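Local coordinates for protein glyoxylate reductase (Paecilomyces sp. J18, PDB 3WNV) that reduces glyoxylate, probably to glycolate with a nicotinamide cofactor, and belongs to the D-isomer-specific 2-hydroxyacid dehydrogenases, at residues 77-82 against 100-105; 6-11 against 28-33; 106-111 against 304-309; 158-163 against 181-186; 2-7 against 50-55. All coordinates share one frame; numbering follows the deposited sequence.

Contact 1 of 5, residues 77-82 against 100-105; sequences KSVKYI and AGIAIS
Tyr81 pairs with Ala103, and Ile82 with Ile104, across the parallel strands of a beta-alpha-beta unit. Its parts are strand 81-85, helix 94-99 and strand 103-105. Gly101, with positive phi, is the C-prime residue of the Schellman motif that ends the helix and turns the chain into the second strand. Three backbone bonds join the strands. Ala103 N donates to Lys80 O (2.9 Å), Ile82 N to Ala103 O and Ser105 N to Ile82 O. The apolar contact lies mainly on the face that carries Ile82 and Ile104, which lie side by side and point the same way. Ile104 CD1 touches Ile82 CB at 3.5 Å. Ile102 joins this cluster with CG2, which sits 3.7 Å from Ile82 CG1. That branch is anti to the backbone N. The other branch, CG1, is turned back beside the backbone N (chi1 -56°) and carries CD1 to Val79 CG1. On the face of Tyr81 and Ala103, the methyl CB of Ala103 meets the ring at CD1. Gln327 bonds to Ile102 O and Ile104 N along the outer side of strand 103-105. Water 2 lies over one face of the Tyr81 ring, near its rim, and donates to both Lys80 O (2.7 Å) and Gly101 O (3.1 Å).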
# COMPACT_ATOMS: atom_id res chain seq x y z
N LYS A 77 -19.95 21.62 3.78
CA LYS A 77 -19.99 21.49 5.23
C LYS A 77 -20.76 20.24 5.69
O LYS A 77 -20.54 19.74 6.81
CB LYS A 77 -20.59 22.77 5.79
CG LYS A 77 -20.50 22.99 7.28
CD LYS A 77 -21.17 24.34 7.65
CE LYS A 77 -21.04 24.66 9.14
NZ LYS A 77 -19.62 24.94 9.47
N SER A 78 -21.67 19.75 4.85
CA SER A 78 -22.42 18.54 5.18
C SER A 78 -21.56 17.27 5.37
O SER A 78 -21.96 16.34 6.07
CB SER A 78 -23.45 18.27 4.08
OG SER A 78 -22.80 18.32 2.79
N VAL A 79 -20.41 17.21 4.72
CA VAL A 79 -19.61 15.96 4.72
C VAL A 79 -19.09 15.62 6.10
O VAL A 79 -18.43 16.44 6.76
CB VAL A 79 -18.44 16.06 3.78
CG1 VAL A 79 -17.59 14.75 3.81
CG2 VAL A 79 -18.91 16.38 2.36
N LYS A 80 -19.43 14.42 6.57
CA LYS A 80 -19.01 14.00 7.90
C LYS A 80 -18.10 12.79 7.89
O LYS A 80 -17.45 12.52 8.87
CB LYS A 80 -20.19 13.81 8.85
CG LYS A 80 -20.98 15.11 9.02
CD LYS A 80 -21.54 15.30 10.43
CE LYS A 80 -22.40 14.12 10.88
NZ LYS A 80 -23.38 14.52 11.94
N TYR A 81 -18.07 12.08 6.76
CA TYR A 81 -17.35 10.81 6.63
C TYR A 81 -16.71 10.71 5.26
O TYR A 81 -17.32 11.07 4.24
CB TYR A 81 -18.29 9.62 6.80
CG TYR A 81 -18.98 9.61 8.12
CD1 TYR A 81 -18.34 9.12 9.26
CD2 TYR A 81 -20.25 10.15 8.25
CE1 TYR A 81 -18.98 9.17 10.50
CE2 TYR A 81 -20.89 10.18 9.48
CZ TYR A 81 -20.24 9.69 10.60
OH TYR A 81 -20.88 9.74 11.81
N ILE A 82 -15.51 10.16 5.21
CA ILE A 82 -14.92 9.74 3.96
C ILE A 82 -14.47 8.33 4.19
O ILE A 82 -13.66 8.06 5.08
CB ILE A 82 -13.70 10.57 3.57
CG1 ILE A 82 -14.13 11.99 3.28
CG2 ILE A 82 -13.00 9.98 2.30
CD1 ILE A 82 -12.88 12.92 3.21
N ALA A 100 -12.06 19.83 9.62
CA ALA A 100 -13.33 20.06 8.95
C ALA A 100 -14.44 19.20 9.56
O ALA A 100 -15.57 19.22 9.08
CB ALA A 100 -13.18 19.81 7.44
N GLY A 101 -14.15 18.48 10.64
CA GLY A 101 -15.19 17.63 11.24
C GLY A 101 -15.52 16.37 10.43
O GLY A 101 -16.65 15.88 10.47
N ILE A 102 -14.55 15.84 9.71
CA ILE A 102 -14.76 14.64 8.88
C ILE A 102 -13.98 13.44 9.43
O ILE A 102 -12.78 13.53 9.68
CB ILE A 102 -14.30 14.91 7.42
CG1 ILE A 102 -15.03 16.12 6.83
CG2 ILE A 102 -14.47 13.65 6.54
CD1 ILE A 102 -14.45 16.55 5.49
N ALA A 103 -14.68 12.32 9.61
CA ALA A 103 -14.06 11.07 10.07
C ALA A 103 -13.69 10.24 8.86
O ALA A 103 -14.45 10.20 7.89
CB ALA A 103 -15.02 10.30 10.98
N ILE A 104 -12.52 9.59 8.91
CA ILE A 104 -12.01 8.82 7.78
C ILE A 104 -11.85 7.36 8.18
O ILE A 104 -11.34 7.07 9.27
CB ILE A 104 -10.60 9.30 7.40
CG1 ILE A 104 -10.59 10.82 7.21
CG2 ILE A 104 -10.08 8.59 6.17
CD1 ILE A 104 -11.12 11.29 5.89
N SER A 105 -12.30 6.45 7.33
CA SER A 105 -11.98 5.03 7.49
C SER A 105 -11.14 4.53 6.34
O SER A 105 -11.13 5.12 5.25
CB SER A 105 -13.29 4.21 7.66
OG SER A 105 -14.02 4.19 6.46
O HOH W 1 -17.77 19.00 7.36
O HOH W 2 -17.84 13.13 11.42

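Contact 2 of 5, residues 6-11 against 28-33; sequences ALLIGD and LKEFPE
The Phe31 ring meets Ile9 at its edge, where Ile9 CG2 lies near the ring plane. Over one face, offset toward the rim, sits Glu33 O, 3.6 Å above the plane. Phe39 also meets this ring edge-to-face. Phe31 CG is anti to the backbone N (chi1 -176°), which carries the ring away from strand 6-9 and leaves CB to touch Ile9 CD1 at 4.2 Å. The other flat group is the Glu30 carboxylate. Glu30 and Leu8 run alongside each other, and Leu8 CD2 packs 3.9 Å from Glu30 OE1. Water 3 bridges Glu30 OE1 and Gly10 O, while Glu30 OE2 forms a salt bridge with Arg16. On the face of Ile9 and Phe31, Leu7 CD1 reaches over the backbone to Lys29 O at 3.6 Å. Between the two faces runs the parallel ladder that joins the two strands of the beta-alpha-beta unit (strand 5-9, helix 16-21, strand 27-31). Its straightest links are Phe31 N to Leu8 O (2.7 Å) and Gly10 N to Phe31 O (3.0 Å). Gly10 has backbone angles at which a CB would strike the preceding carbonyl. Both faces are mainly apolar next to strand 6-9. The charged ends lie at the margin: the Lys29 chain leads away, and Glu30 is held by water 3 and Arg16.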
# COMPACT_ATOMS: atom_id res chain seq x y z
N ALA A 6 -25.08 10.09 -0.19
CA ALA A 6 -23.73 9.56 -0.24
C ALA A 6 -23.15 9.75 -1.66
O ALA A 6 -23.86 9.61 -2.64
CB ALA A 6 -23.69 8.09 0.13
N LEU A 7 -21.86 10.07 -1.75
CA LEU A 7 -21.26 10.34 -3.05
C LEU A 7 -20.15 9.35 -3.33
O LEU A 7 -19.23 9.17 -2.52
CB LEU A 7 -20.71 11.76 -3.08
CG LEU A 7 -19.84 12.10 -4.29
CD1 LEU A 7 -20.69 12.09 -5.56
CD2 LEU A 7 -19.19 13.50 -4.10
N LEU A 8 -20.22 8.70 -4.49
CA LEU A 8 -19.20 7.71 -4.87
C LEU A 8 -18.20 8.39 -5.82
O LEU A 8 -18.62 8.92 -6.86
CB LEU A 8 -19.89 6.58 -5.63
CG LEU A 8 -18.92 5.67 -6.43
CD1 LEU A 8 -17.78 5.05 -5.59
CD2 LEU A 8 -19.68 4.53 -7.17
N ILE A 9 -16.92 8.40 -5.46
CA ILE A 9 -15.89 8.94 -6.35
C ILE A 9 -15.25 7.75 -7.06
O ILE A 9 -14.74 6.85 -6.41
CB ILE A 9 -14.72 9.63 -5.60
CG1 ILE A 9 -15.22 10.67 -4.57
CG2 ILE A 9 -13.78 10.30 -6.63
CD1 ILE A 9 -15.99 11.81 -5.14
N GLY A 10 -15.25 7.74 -8.39
CA GLY A 10 -14.61 6.65 -9.09
C GLY A 10 -15.55 5.47 -9.22
O GLY A 10 -16.76 5.65 -9.31
N ASP A 11 -14.98 4.26 -9.26
CA ASP A 11 -15.74 3.06 -9.62
C ASP A 11 -15.87 2.13 -8.42
O ASP A 11 -15.00 2.08 -7.54
CB ASP A 11 -15.03 2.26 -10.72
CG ASP A 11 -14.82 3.04 -12.01
OD1 ASP A 11 -15.64 3.93 -12.35
OD2 ASP A 11 -13.82 2.72 -12.71
N LEU A 28 -28.20 8.26 -3.52
CA LEU A 28 -26.87 7.89 -4.02
C LEU A 28 -26.49 8.80 -5.18
O LEU A 28 -27.28 8.99 -6.11
CB LEU A 28 -26.84 6.40 -4.45
CG LEU A 28 -27.28 5.39 -3.39
CD1 LEU A 28 -27.32 3.95 -3.96
CD2 LEU A 28 -26.39 5.43 -2.13
N LYS A 29 -25.30 9.39 -5.10
CA LYS A 29 -24.76 10.29 -6.12
C LYS A 29 -23.42 9.75 -6.58
O LYS A 29 -22.72 9.08 -5.82
CB LYS A 29 -24.60 11.72 -5.57
CG LYS A 29 -25.93 12.38 -5.30
CD LYS A 29 -25.78 13.86 -5.01
CE LYS A 29 -27.09 14.44 -4.52
NZ LYS A 29 -28.16 14.38 -5.53
N GLU A 30 -23.05 10.00 -7.83
CA GLU A 30 -21.76 9.49 -8.28
C GLU A 30 -20.94 10.51 -9.06
O GLU A 30 -21.49 11.22 -9.90
CB GLU A 30 -21.95 8.25 -9.17
CG GLU A 30 -22.62 7.06 -8.50
CD GLU A 30 -22.65 5.84 -9.42
OE1 GLU A 30 -21.74 5.75 -10.27
OE2 GLU A 30 -23.56 4.99 -9.28
N PHE A 31 -19.62 10.50 -8.84
CA PHE A 31 -18.67 11.24 -9.67
C PHE A 31 -17.70 10.23 -10.28
O PHE A 31 -16.61 9.99 -9.73
CB PHE A 31 -17.91 12.27 -8.83
CG PHE A 31 -16.97 13.14 -9.63
CD1 PHE A 31 -17.45 14.23 -10.34
CD2 PHE A 31 -15.59 12.89 -9.64
CE1 PHE A 31 -16.61 15.04 -11.07
CE2 PHE A 31 -14.74 13.70 -10.37
CZ PHE A 31 -15.26 14.79 -11.09
N PRO A 32 -18.09 9.60 -11.41
CA PRO A 32 -17.30 8.48 -11.93
C PRO A 32 -15.99 8.93 -12.59
O PRO A 32 -15.02 8.17 -12.59
CB PRO A 32 -18.23 7.86 -12.98
CG PRO A 32 -19.18 8.93 -13.34
CD PRO A 32 -19.38 9.75 -12.10
N GLU A 33 -15.99 10.14 -13.13
CA GLU A 33 -14.80 10.72 -13.77
C GLU A 33 -15.04 12.21 -13.97
O GLU A 33 -16.17 12.69 -13.85
CB GLU A 33 -14.58 10.05 -15.12
CG GLU A 33 -15.77 10.20 -16.03
CD GLU A 33 -15.59 9.47 -17.32
OE1 GLU A 33 -14.51 8.86 -17.49
OE2 GLU A 33 -16.50 9.51 -18.16
O HOH W 3 -19.19 5.22 -10.48

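Contact 3 of 5, residues 106-111 against 304-309; sequences STPIAV and ELLVLN
The loop 106-111 passes helix 304-309 with its nearest CA atoms, those of Thr107 and Leu306, 6.5 Å apart, and no hydrogen bond joins the two. The loop is the chain crossing from strand 103-105 of the first parallel alpha/beta domain to helix 112-127. The helix belongs to the long helix 297-317, which returns to cover the first sheet. The contact is apolar. Side chains of the helix meet side chains and backbone of the loop. Leu306 and Thr107 pass each other head to tail. Leu306 CG is anti to the backbone N (chi1 -177°), and this sends the branch CD2 into the loop, 3.7 Å from Thr107 CA. Thr107 CG2 and Val307 CG2 press together at 3.4 Å, closer than two methyls normally pack. Both methyls lie beside their own backbone N, and the two side chains meet at a slant. Thr107 OG1 points elsewhere, to a weak hydrogen bond from Gly86 N. Val307 also packs on Tyr55, through CG1, and on Cys83 of the sheet. A sulfate ion, probably from the crystallisation liquor, is bound about 6 Å from the Thr107 side chain. Leu306 CD2 also meets Pro108 CD at 4.3 Å and Ala110 CB at 4.4 Å.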
# COMPACT_ATOMS: atom_id res chain seq x y z
N SER A 106 -10.37 3.45 6.55
CA SER A 106 -9.57 2.86 5.48
C SER A 106 -9.90 1.38 5.50
O SER A 106 -10.88 0.99 6.16
CB SER A 106 -8.06 3.04 5.74
OG SER A 106 -7.81 2.65 7.07
N THR A 107 -9.10 0.58 4.81
CA THR A 107 -9.32 -0.87 4.77
C THR A 107 -8.07 -1.64 5.22
O THR A 107 -7.37 -2.20 4.36
CB THR A 107 -9.70 -1.36 3.38
OG1 THR A 107 -8.66 -1.07 2.44
CG2 THR A 107 -11.00 -0.69 2.93
N PRO A 108 -7.92 -1.78 6.55
CA PRO A 108 -6.84 -2.53 7.25
C PRO A 108 -7.21 -3.97 7.65
O PRO A 108 -8.25 -4.20 8.14
CB PRO A 108 -6.70 -1.75 8.54
CG PRO A 108 -8.13 -1.39 8.85
CD PRO A 108 -8.63 -0.91 7.50
N ILE A 109 -6.38 -4.95 7.33
CA ILE A 109 -6.76 -6.35 7.51
C ILE A 109 -7.58 -7.04 6.43
O ILE A 109 -7.81 -8.19 6.57
CB ILE A 109 -7.63 -6.63 8.73
CG1 ILE A 109 -7.21 -5.85 9.96
CG2 ILE A 109 -7.60 -8.13 9.01
CD1 ILE A 109 -7.93 -6.36 11.22
N ALA A 110 -7.87 -6.41 5.33
CA ALA A 110 -8.35 -6.99 4.12
C ALA A 110 -7.20 -7.15 3.12
O ALA A 110 -7.23 -8.04 2.35
CB ALA A 110 -9.44 -6.20 3.55
N VAL A 111 -6.22 -6.26 3.18
CA VAL A 111 -5.12 -6.32 2.21
C VAL A 111 -4.02 -7.30 2.61
O VAL A 111 -3.14 -7.59 1.80
CB VAL A 111 -4.45 -4.93 2.02
CG1 VAL A 111 -5.47 -3.87 1.61
CG2 VAL A 111 -3.75 -4.52 3.29
N GLU A 304 -13.72 -3.50 -1.03
CA GLU A 304 -14.99 -2.80 -1.28
C GLU A 304 -16.07 -3.01 -0.21
O GLU A 304 -16.73 -2.04 0.19
CB GLU A 304 -15.52 -3.10 -2.67
CG GLU A 304 -14.65 -2.50 -3.74
CD GLU A 304 -15.15 -2.70 -5.15
OE1 GLU A 304 -16.02 -3.57 -5.40
OE2 GLU A 304 -14.63 -2.00 -6.04
N LEU A 305 -16.30 -4.26 0.20
CA LEU A 305 -17.33 -4.56 1.19
C LEU A 305 -17.04 -3.89 2.53
O LEU A 305 -17.97 -3.42 3.21
CB LEU A 305 -17.52 -6.08 1.35
CG LEU A 305 -18.13 -6.79 0.15
CD1 LEU A 305 -18.17 -8.29 0.40
CD2 LEU A 305 -19.52 -6.27 -0.15
N LEU A 306 -15.76 -3.86 2.91
CA LEU A 306 -15.34 -3.19 4.14
C LEU A 306 -15.63 -1.69 4.09
O LEU A 306 -16.12 -1.12 5.05
CB LEU A 306 -13.85 -3.45 4.44
CG LEU A 306 -13.30 -2.85 5.75
CD1 LEU A 306 -14.12 -3.26 6.98
CD2 LEU A 306 -11.86 -3.29 5.86
N VAL A 307 -15.35 -1.04 2.96
CA VAL A 307 -15.69 0.37 2.82
C VAL A 307 -17.19 0.59 2.91
O VAL A 307 -17.66 1.54 3.57
CB VAL A 307 -15.16 0.93 1.48
CG1 VAL A 307 -15.36 2.46 1.42
CG2 VAL A 307 -13.67 0.61 1.33
N LEU A 308 -17.97 -0.30 2.28
CA LEU A 308 -19.40 -0.09 2.22
C LEU A 308 -20.02 -0.36 3.59
O LEU A 308 -21.01 0.26 3.95
CB LEU A 308 -20.04 -0.92 1.10
CG LEU A 308 -19.66 -0.38 -0.30
CD1 LEU A 308 -19.94 -1.42 -1.39
CD2 LEU A 308 -20.40 0.93 -0.62
N ASN A 309 -19.42 -1.28 4.35
CA ASN A 309 -19.87 -1.53 5.71
C ASN A 309 -19.56 -0.37 6.65
O ASN A 309 -20.36 -0.07 7.54
CB ASN A 309 -19.31 -2.87 6.23
CG ASN A 309 -20.06 -4.06 5.66
OD1 ASN A 309 -21.24 -3.97 5.42
ND2 ASN A 309 -19.35 -5.17 5.43

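Contact 4 of 5, residues 158-163 against 181-186; sequences GILGMG and IYHNRN
Met162 and Asn184 form the tight part of this contact, at the end of the first beta-alpha-beta unit of the Rossmann fold. Asn184 OD1 takes the N-H of Met162 at 2.7 Å, in the carbonyl plane and on a lone pair. Asn184 ND2 gives back to Met162 O at 2.9 Å, which lies in the amide plane. Two nearly straight bonds thus fix the rotation of the amide. Met162 CB presses on Tyr182 CD2 at 3.4 Å, and its bent chain carries CG over one ring face. With an alanine in place of Asn184, Met162 N and O would probably lose both partners, and the glycine-rich turn would be freer to move. Gly161, with positive phi, and Gly163 fit the GxGxxG pattern, consistent with a dinucleotide-binding turn. The opposite face is looser. There Leu160 CD1 lies 3.5 Å from His183 O and at the edge of the partly exposed His183 ring, near its plane. His183 ND1 bonds to Val199 O, and Tyr182 OH to Glu193. Between the strands run three bonds, among them Ile159 N to Ile181 O. Strand 156-160 lies between strands 179-183 and 210-213. Helix 164-175 packs on Ile159 and Met162, and helix 201-207 on Leu160 and Ile181 across the sheet.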
# COMPACT_ATOMS: atom_id res chain seq x y z
N GLY A 158 14.34 -9.35 7.44
CA GLY A 158 14.15 -8.15 8.26
C GLY A 158 12.96 -7.35 7.76
O GLY A 158 12.76 -7.15 6.55
N ILE A 159 12.11 -6.93 8.70
CA ILE A 159 10.86 -6.23 8.36
C ILE A 159 10.89 -4.86 9.06
O ILE A 159 10.90 -4.75 10.29
CB ILE A 159 9.61 -7.05 8.79
CG1 ILE A 159 9.55 -8.40 8.06
CG2 ILE A 159 8.29 -6.25 8.58
CD1 ILE A 159 8.40 -9.31 8.54
N LEU A 160 10.93 -3.80 8.26
CA LEU A 160 10.77 -2.46 8.85
C LEU A 160 9.28 -2.09 8.81
O LEU A 160 8.77 -1.77 7.76
CB LEU A 160 11.58 -1.45 8.04
CG LEU A 160 11.48 0.02 8.47
CD1 LEU A 160 12.06 0.15 9.87
CD2 LEU A 160 12.24 0.85 7.47
N GLY A 161 8.61 -2.10 9.97
CA GLY A 161 7.19 -1.83 10.04
C GLY A 161 6.47 -3.16 10.06
O GLY A 161 5.96 -3.62 9.06
N MET A 162 6.50 -3.78 11.23
CA MET A 162 5.83 -5.03 11.47
C MET A 162 4.41 -4.67 11.91
O MET A 162 4.18 -4.06 12.96
CB MET A 162 6.58 -5.79 12.57
CG MET A 162 5.84 -6.95 13.17
SD MET A 162 5.74 -8.28 11.96
CE MET A 162 7.41 -8.90 12.03
N GLY A 163 3.46 -5.00 11.05
CA GLY A 163 2.06 -4.71 11.27
C GLY A 163 1.32 -5.90 10.73
O GLY A 163 1.88 -7.00 10.71
N ILE A 181 13.45 -10.89 11.90
CA ILE A 181 13.72 -9.75 12.77
C ILE A 181 12.92 -8.54 12.30
O ILE A 181 12.52 -8.46 11.14
CB ILE A 181 15.22 -9.37 12.86
CG1 ILE A 181 15.77 -9.01 11.46
CG2 ILE A 181 16.01 -10.53 13.46
CD1 ILE A 181 17.26 -8.50 11.52
N TYR A 182 12.71 -7.57 13.19
CA TYR A 182 11.95 -6.40 12.79
C TYR A 182 12.29 -5.18 13.61
O TYR A 182 12.80 -5.26 14.74
CB TYR A 182 10.44 -6.67 12.91
CG TYR A 182 9.91 -6.48 14.33
CD1 TYR A 182 10.09 -7.47 15.30
CD2 TYR A 182 9.23 -5.32 14.69
CE1 TYR A 182 9.62 -7.30 16.63
CE2 TYR A 182 8.74 -5.16 16.00
CZ TYR A 182 8.93 -6.15 16.95
OH TYR A 182 8.43 -5.96 18.23
N HIS A 183 11.96 -4.02 13.05
CA HIS A 183 12.07 -2.77 13.78
C HIS A 183 10.82 -1.92 13.55
O HIS A 183 10.43 -1.64 12.42
CB HIS A 183 13.30 -1.96 13.37
CG HIS A 183 13.38 -0.64 14.08
ND1 HIS A 183 13.69 -0.54 15.42
CD2 HIS A 183 13.10 0.63 13.67
CE1 HIS A 183 13.66 0.73 15.79
NE2 HIS A 183 13.29 1.46 14.75
N ASN A 184 10.20 -1.54 14.66
CA ASN A 184 9.16 -0.53 14.65
C ASN A 184 9.67 0.52 15.62
O ASN A 184 10.55 0.22 16.42
CB ASN A 184 7.85 -1.10 15.22
CG ASN A 184 7.15 -2.01 14.25
OD1 ASN A 184 7.75 -2.49 13.26
ND2 ASN A 184 5.85 -2.24 14.51
N ARG A 185 9.12 1.73 15.59
CA ARG A 185 9.52 2.73 16.57
C ARG A 185 9.35 2.19 18.01
O ARG A 185 10.20 2.42 18.88
CB ARG A 185 8.70 4.00 16.39
CG ARG A 185 8.52 4.75 17.69
CD ARG A 185 7.90 6.11 17.51
NE ARG A 185 6.81 6.15 16.54
CZ ARG A 185 6.86 6.79 15.37
NH1 ARG A 185 7.95 7.46 15.00
NH2 ARG A 185 5.81 6.76 14.57
N ASN A 186 8.28 1.42 18.24
CA ASN A 186 8.11 0.75 19.54
C ASN A 186 7.98 -0.76 19.40
O ASN A 186 7.31 -1.25 18.50
CB ASN A 186 6.88 1.30 20.28
CG ASN A 186 7.07 2.73 20.75
OD1 ASN A 186 6.30 3.62 20.40
ND2 ASN A 186 8.12 2.97 21.53

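Contact 5 of 5, residues 2-7 against 50-55; sequences PSQAAL and DVIAIY
Ala5 faces Val51 and Ala6 faces Ala53, so the parallel register slips by one residue and Ile52 is the extra member of a beta bulge. Val51 CG1 is anti to the backbone N (chi1 172°). From there it touches Leu7 CB at 3.8 Å, while Val51 CG2 lies 4.1 Å from Ala5 CB. Replacing Val51 by an alanine would probably open a gap beside Leu7 and Ala5 on this face. Ile52 turns differently. Its CG1 is anti to the backbone N (chi1 -177°), which leaves CG2 wedged between the N and the carbonyl carbon, 3.4 Å from Ala5 O. Beyond it, Ile52 CD1 crosses the extended chain of Gln4, closest at NE2 (3.7 Å). Ala5 N bonds to Asp50 O before the bulge, Ile52 N to Ala5 O (2.8 Å) at it, and Leu7 N to Ala53 O after it. Tyr55 N then meets Leu7 O. Ile54 CG1 lies 4.2 Å from Leu7 CB on the same face. Polar holding across the strands is therefore left to the backbone, while branched and methyl side chains fill the face between Ala5, Val51, Leu7 and Ile54.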
# COMPACT_ATOMS: atom_id res chain seq x y z
N PRO A 2 -33.61 15.75 6.94
CA PRO A 2 -33.87 14.98 5.74
C PRO A 2 -32.74 15.16 4.70
O PRO A 2 -31.85 15.97 4.85
CB PRO A 2 -35.31 15.39 5.34
CG PRO A 2 -35.89 15.86 6.58
CD PRO A 2 -34.79 16.52 7.34
N SER A 3 -32.82 14.39 3.65
CA SER A 3 -32.10 14.65 2.45
C SER A 3 -30.62 14.28 2.47
O SER A 3 -29.90 14.76 1.65
CB SER A 3 -32.20 16.08 2.05
OG SER A 3 -33.52 16.35 1.71
N GLN A 4 -30.23 13.38 3.32
CA GLN A 4 -28.85 12.91 3.30
C GLN A 4 -28.48 12.18 2.03
O GLN A 4 -29.25 11.45 1.51
CB GLN A 4 -28.58 11.99 4.45
CG GLN A 4 -28.95 12.52 5.78
CD GLN A 4 -28.49 11.69 6.90
OE1 GLN A 4 -28.32 10.52 6.78
NE2 GLN A 4 -28.27 12.32 8.01
N ALA A 5 -27.28 12.40 1.57
CA ALA A 5 -26.77 11.75 0.36
C ALA A 5 -25.40 11.12 0.59
O ALA A 5 -24.63 11.56 1.47
CB ALA A 5 -26.72 12.74 -0.79
N ALA A 6 -25.08 10.09 -0.19
CA ALA A 6 -23.73 9.56 -0.24
C ALA A 6 -23.15 9.75 -1.66
O ALA A 6 -23.86 9.61 -2.64
CB ALA A 6 -23.69 8.09 0.13
N LEU A 7 -21.86 10.07 -1.75
CA LEU A 7 -21.26 10.34 -3.05
C LEU A 7 -20.15 9.35 -3.33
O LEU A 7 -19.23 9.17 -2.52
CB LEU A 7 -20.71 11.76 -3.08
CG LEU A 7 -19.84 12.10 -4.29
CD1 LEU A 7 -20.69 12.09 -5.56
CD2 LEU A 7 -19.19 13.50 -4.10
N ASP A 50 -25.95 18.17 0.27
CA ASP A 50 -26.57 17.22 1.20
C ASP A 50 -25.73 15.97 1.43
O ASP A 50 -26.17 15.02 2.08
CB ASP A 50 -27.95 16.81 0.68
CG ASP A 50 -28.98 17.97 0.77
OD1 ASP A 50 -29.21 18.55 1.88
OD2 ASP A 50 -29.55 18.32 -0.29
N VAL A 51 -24.52 15.94 0.89
CA VAL A 51 -23.71 14.71 0.98
C VAL A 51 -23.09 14.56 2.36
O VAL A 51 -22.30 15.41 2.77
CB VAL A 51 -22.59 14.73 -0.05
CG1 VAL A 51 -21.62 13.54 0.18
CG2 VAL A 51 -23.19 14.71 -1.47
N ILE A 52 -23.46 13.51 3.09
CA ILE A 52 -22.93 13.27 4.44
C ILE A 52 -21.71 12.36 4.41
O ILE A 52 -20.85 12.42 5.29
CB ILE A 52 -24.01 12.68 5.40
CG1 ILE A 52 -23.48 12.51 6.83
CG2 ILE A 52 -24.50 11.35 4.91
CD1 ILE A 52 -24.58 12.05 7.80
N ALA A 53 -21.62 11.52 3.38
CA ALA A 53 -20.52 10.56 3.33
C ALA A 53 -20.03 10.34 1.91
O ALA A 53 -20.83 10.36 0.98
CB ALA A 53 -20.93 9.25 3.92
N ILE A 54 -18.75 10.04 1.77
CA ILE A 54 -18.14 9.91 0.45
C ILE A 54 -17.41 8.59 0.42
O ILE A 54 -16.64 8.29 1.34
CB ILE A 54 -17.10 11.02 0.21
CG1 ILE A 54 -17.79 12.36 -0.07
CG2 ILE A 54 -16.17 10.65 -0.96
CD1 ILE A 54 -16.76 13.54 -0.11
N TYR A 55 -17.62 7.81 -0.64
CA TYR A 55 -16.81 6.62 -0.88
C TYR A 55 -15.73 7.03 -1.86
O TYR A 55 -16.06 7.58 -2.91
CB TYR A 55 -17.69 5.55 -1.57
CG TYR A 55 -16.94 4.26 -1.95
CD1 TYR A 55 -15.96 4.25 -2.95
CD2 TYR A 55 -17.27 3.05 -1.36
CE1 TYR A 55 -15.27 3.06 -3.32
CE2 TYR A 55 -16.61 1.86 -1.71
CZ TYR A 55 -15.60 1.88 -2.68
OH TYR A 55 -14.98 0.70 -3.02

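Contacts 1, 2 and 5 share one five-stranded parallel sheet, ordered 27-31, 5-9, 51-57, 81-85, 103-105. Contacts 2 and 5 both use strand 5-9, with centres about 11 Å apart. Contact 1 lies beyond them, its centre about 10 Å from that of contact 5, and Lys80 N probably bonds to Ile52 O between them. Contact 3 continues directly from contact 1 in sequence and ties the crossing loop to helix 297-317, which also packs on Tyr55. Contact 4 belongs to the separate seven-stranded sheet of the Rossmann-type domain, which probably binds the coenzyme, its centre about 32 Å from that of contact 1. Its strands come between the two halves of contact 3, so the chain leaves the first domain, builds the second and returns.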